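Local atomic coordinates of 2-C-methyl-D-erythritol 4-phosphate cytidylyltransferase (PDB entry 2PX7), a protein that probably catalyses the formation of 4-diphosphocytidyl-2-C-methyl-D-erythritol from CTP and 2-C-methyl-D-erythritol 4-phosphate, a step of isoprenoid biosynthesis. Residues E102-P107 against L177-H182. Sequence-based numbering, arbitrary orientation.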
loop_
_atom_site.group_PDB
_atom_site.type_symbol
_atom_site.label_atom_id
_atom_site.label_comp_id
_atom_site.label_asym_id
_atom_site.label_seq_id
_atom_site.Cartn_x
_atom_site.Cartn_y
_atom_site.Cartn_z
ATOM N N GLU A 102 13.335 -23.893 -15.592
ATOM C CA GLU A 102 13.921 -25.007 -16.330
ATOM C C GLU A 102 12.875 -26.063 -16.686
ATOM O O GLU A 102 12.988 -26.719 -17.726
ATOM C CB GLU A 102 15.048 -25.636 -15.510
ATOM C CG GLU A 102 16.086 -26.350 -16.357
ATOM C CD GLU A 102 17.222 -26.899 -15.514
ATOM O OE1 GLU A 102 17.819 -26.104 -14.747
ATOM O OE2 GLU A 102 17.508 -28.121 -15.627
ATOM N N ALA A 103 11.855 -26.192 -15.833
ATOM C CA ALA A 103 10.769 -27.158 -16.001
ATOM C C ALA A 103 9.586 -26.640 -16.820
ATOM O O ALA A 103 8.732 -27.432 -17.226
ATOM C CB ALA A 103 10.284 -27.645 -14.634
ATOM N N ALA A 104 9.535 -25.323 -17.063
ATOM C CA ALA A 104 8.426 -24.704 -17.802
ATOM C C ALA A 104 8.322 -25.277 -19.226
ATOM O O ALA A 104 9.330 -25.392 -19.907
ATOM C CB ALA A 104 8.591 -23.173 -17.835
ATOM N N SER A 105 7.113 -25.643 -19.668
ATOM C CA SER A 105 6.952 -26.279 -20.981
ATOM C C SER A 105 6.346 -25.369 -22.042
ATOM O O SER A 105 6.451 -25.651 -23.247
ATOM C CB SER A 105 6.174 -27.607 -20.871
ATOM O OG SER A 105 4.842 -27.397 -20.437
ATOM N N LEU A 106 5.763 -24.253 -21.603
ATOM C CA LEU A 106 5.049 -23.341 -22.496
ATOM C C LEU A 106 5.843 -22.036 -22.738
ATOM O O LEU A 106 6.630 -21.629 -21.883
ATOM C CB LEU A 106 3.639 -23.091 -21.939
ATOM C CG LEU A 106 2.841 -24.404 -21.792
ATOM C CD1 LEU A 106 1.782 -24.308 -20.721
ATOM C CD2 LEU A 106 2.223 -24.848 -23.132
ATOM N N PRO A 107 5.673 -21.406 -23.919
ATOM C CA PRO A 107 6.477 -20.237 -24.305
ATOM C C PRO A 107 6.132 -18.918 -23.611
ATOM O O PRO A 107 6.760 -17.882 -23.898
ATOM C CB PRO A 107 6.220 -20.118 -25.809
ATOM C CG PRO A 107 4.852 -20.671 -25.997
ATOM C CD PRO A 107 4.740 -21.804 -24.997
ATOM N N LEU A 177 12.690 -15.383 -23.021
ATOM C CA LEU A 177 13.298 -14.140 -22.592
ATOM C C LEU A 177 13.722 -14.243 -21.122
ATOM O O LEU A 177 14.825 -13.846 -20.765
ATOM C CB LEU A 177 12.333 -12.967 -22.813
ATOM C CG LEU A 177 12.762 -11.613 -22.251
ATOM C CD1 LEU A 177 14.041 -11.063 -22.955
ATOM C CD2 LEU A 177 11.605 -10.642 -22.369
ATOM N N LEU A 178 12.840 -14.768 -20.277
ATOM C CA LEU A 178 13.176 -14.935 -18.864
ATOM C C LEU A 178 14.365 -15.908 -18.649
ATOM O O LEU A 178 15.197 -15.708 -17.761
ATOM C CB LEU A 178 11.934 -15.330 -18.033
ATOM C CG LEU A 178 12.130 -15.227 -16.506
ATOM C CD1 LEU A 178 12.523 -13.779 -16.101
ATOM C CD2 LEU A 178 10.896 -15.691 -15.733
ATOM N N ARG A 179 14.442 -16.950 -19.472
ATOM C CA ARG A 179 15.637 -17.804 -19.506
ATOM C C ARG A 179 16.901 -16.998 -19.852
ATOM O O ARG A 179 17.861 -17.061 -19.112
ATOM C CB ARG A 179 15.413 -19.053 -20.382
ATOM C CG ARG A 179 14.222 -19.884 -19.846
ATOM C CD ARG A 179 14.358 -21.398 -19.958
ATOM N NE ARG A 179 13.565 -21.911 -21.057
ATOM C CZ ARG A 179 12.595 -22.830 -20.985
ATOM N NH1 ARG A 179 12.255 -23.431 -19.859
ATOM N NH2 ARG A 179 11.969 -23.160 -22.095
ATOM N N GLU A 180 16.882 -16.201 -20.924
ATOM C CA GLU A 180 18.023 -15.320 -21.221
ATOM C C GLU A 180 18.394 -14.427 -20.041
ATOM O O GLU A 180 19.574 -14.242 -19.744
ATOM C CB GLU A 180 17.770 -14.419 -22.436
ATOM C CG GLU A 180 17.662 -15.128 -23.770
ATOM C CD GLU A 180 18.985 -15.743 -24.251
ATOM O OE1 GLU A 180 20.075 -15.241 -23.890
ATOM O OE2 GLU A 180 18.921 -16.722 -25.015
ATOM N N ALA A 181 17.378 -13.851 -19.396
ATOM C CA ALA A 181 17.580 -12.974 -18.245
ATOM C C ALA A 181 18.261 -13.702 -17.076
ATOM O O ALA A 181 19.210 -13.185 -16.472
ATOM C CB ALA A 181 16.250 -12.374 -17.805
ATOM N N HIS A 182 17.753 -14.880 -16.743
ATOM C CA HIS A 182 18.344 -15.674 -15.687
ATOM C C HIS A 182 19.764 -16.173 -16.039
ATOM O O HIS A 182 20.620 -16.212 -15.168
ATOM C CB HIS A 182 17.410 -16.820 -15.262
ATOM C CG HIS A 182 16.380 -16.407 -14.250
ATOM N ND1 HIS A 182 16.576 -16.537 -12.893
ATOM C CD2 HIS A 182 15.160 -15.835 -14.403
ATOM C CE1 HIS A 182 15.512 -16.086 -12.252
ATOM N NE2 HIS A 182 14.638 -15.651 -13.147
#
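Arg-179 reaches from its helix to the backbone of Glu-102 and Ala-104, and its guanidinium makes every close approach between the two segments. The nearest is Arg-179 NH1 to Ala-104 O at 3.5 Å. That oxygen lies at the edge of the guanidinium, close to its plane, with Arg-179 NH2 farther from it at 4.1 Å. No hydrogen bond forms across this pair, and the approach is consistent with a charge–dipole attraction instead. Glu-102 O is 4.0 Å from Arg-179 NH1 and stands oblique to the guanidinium plane, while the methyl group CB of Ala-104 lies 4.2 Å from the same nitrogen. Glu-102 takes part through this backbone oxygen, its side chain setting off away from the arginine's helix. The torsions account for this reach: in Arg-179, CG is anti to the carbonyl carbon (chi1 -59°), and bends at chi2 (-144°) and chi3 (-103°) turn the group toward helix 93-103. There, Leu-101 O accepts a weak hydrogen bond from Arg-179 NH1. The carbonyl oxygens of Leu-101, Glu-102 and Ala-104 gathered near Arg-179 NH1 would be expected to favour its positive charge. In the alpha/beta fold of this cytidylyltransferase, whose central beta sheet is mixed, helix 93-103 leads into strand 108-111, and helix 175-188 follows the adjacent antiparallel strand 165-174. Backbone hydrogen bonding of Pro-107 with Thr-175, and a hydrogen bond between Leu-106 O and Thr-175 OG1, tie the loop before strand 108-111 to the start of helix 175-188. Deeper between the helices, Leu-178 and His-182 pack on Leu-101, and His-182 NE2 is hydrogen-bonded to Asp-195 OD1.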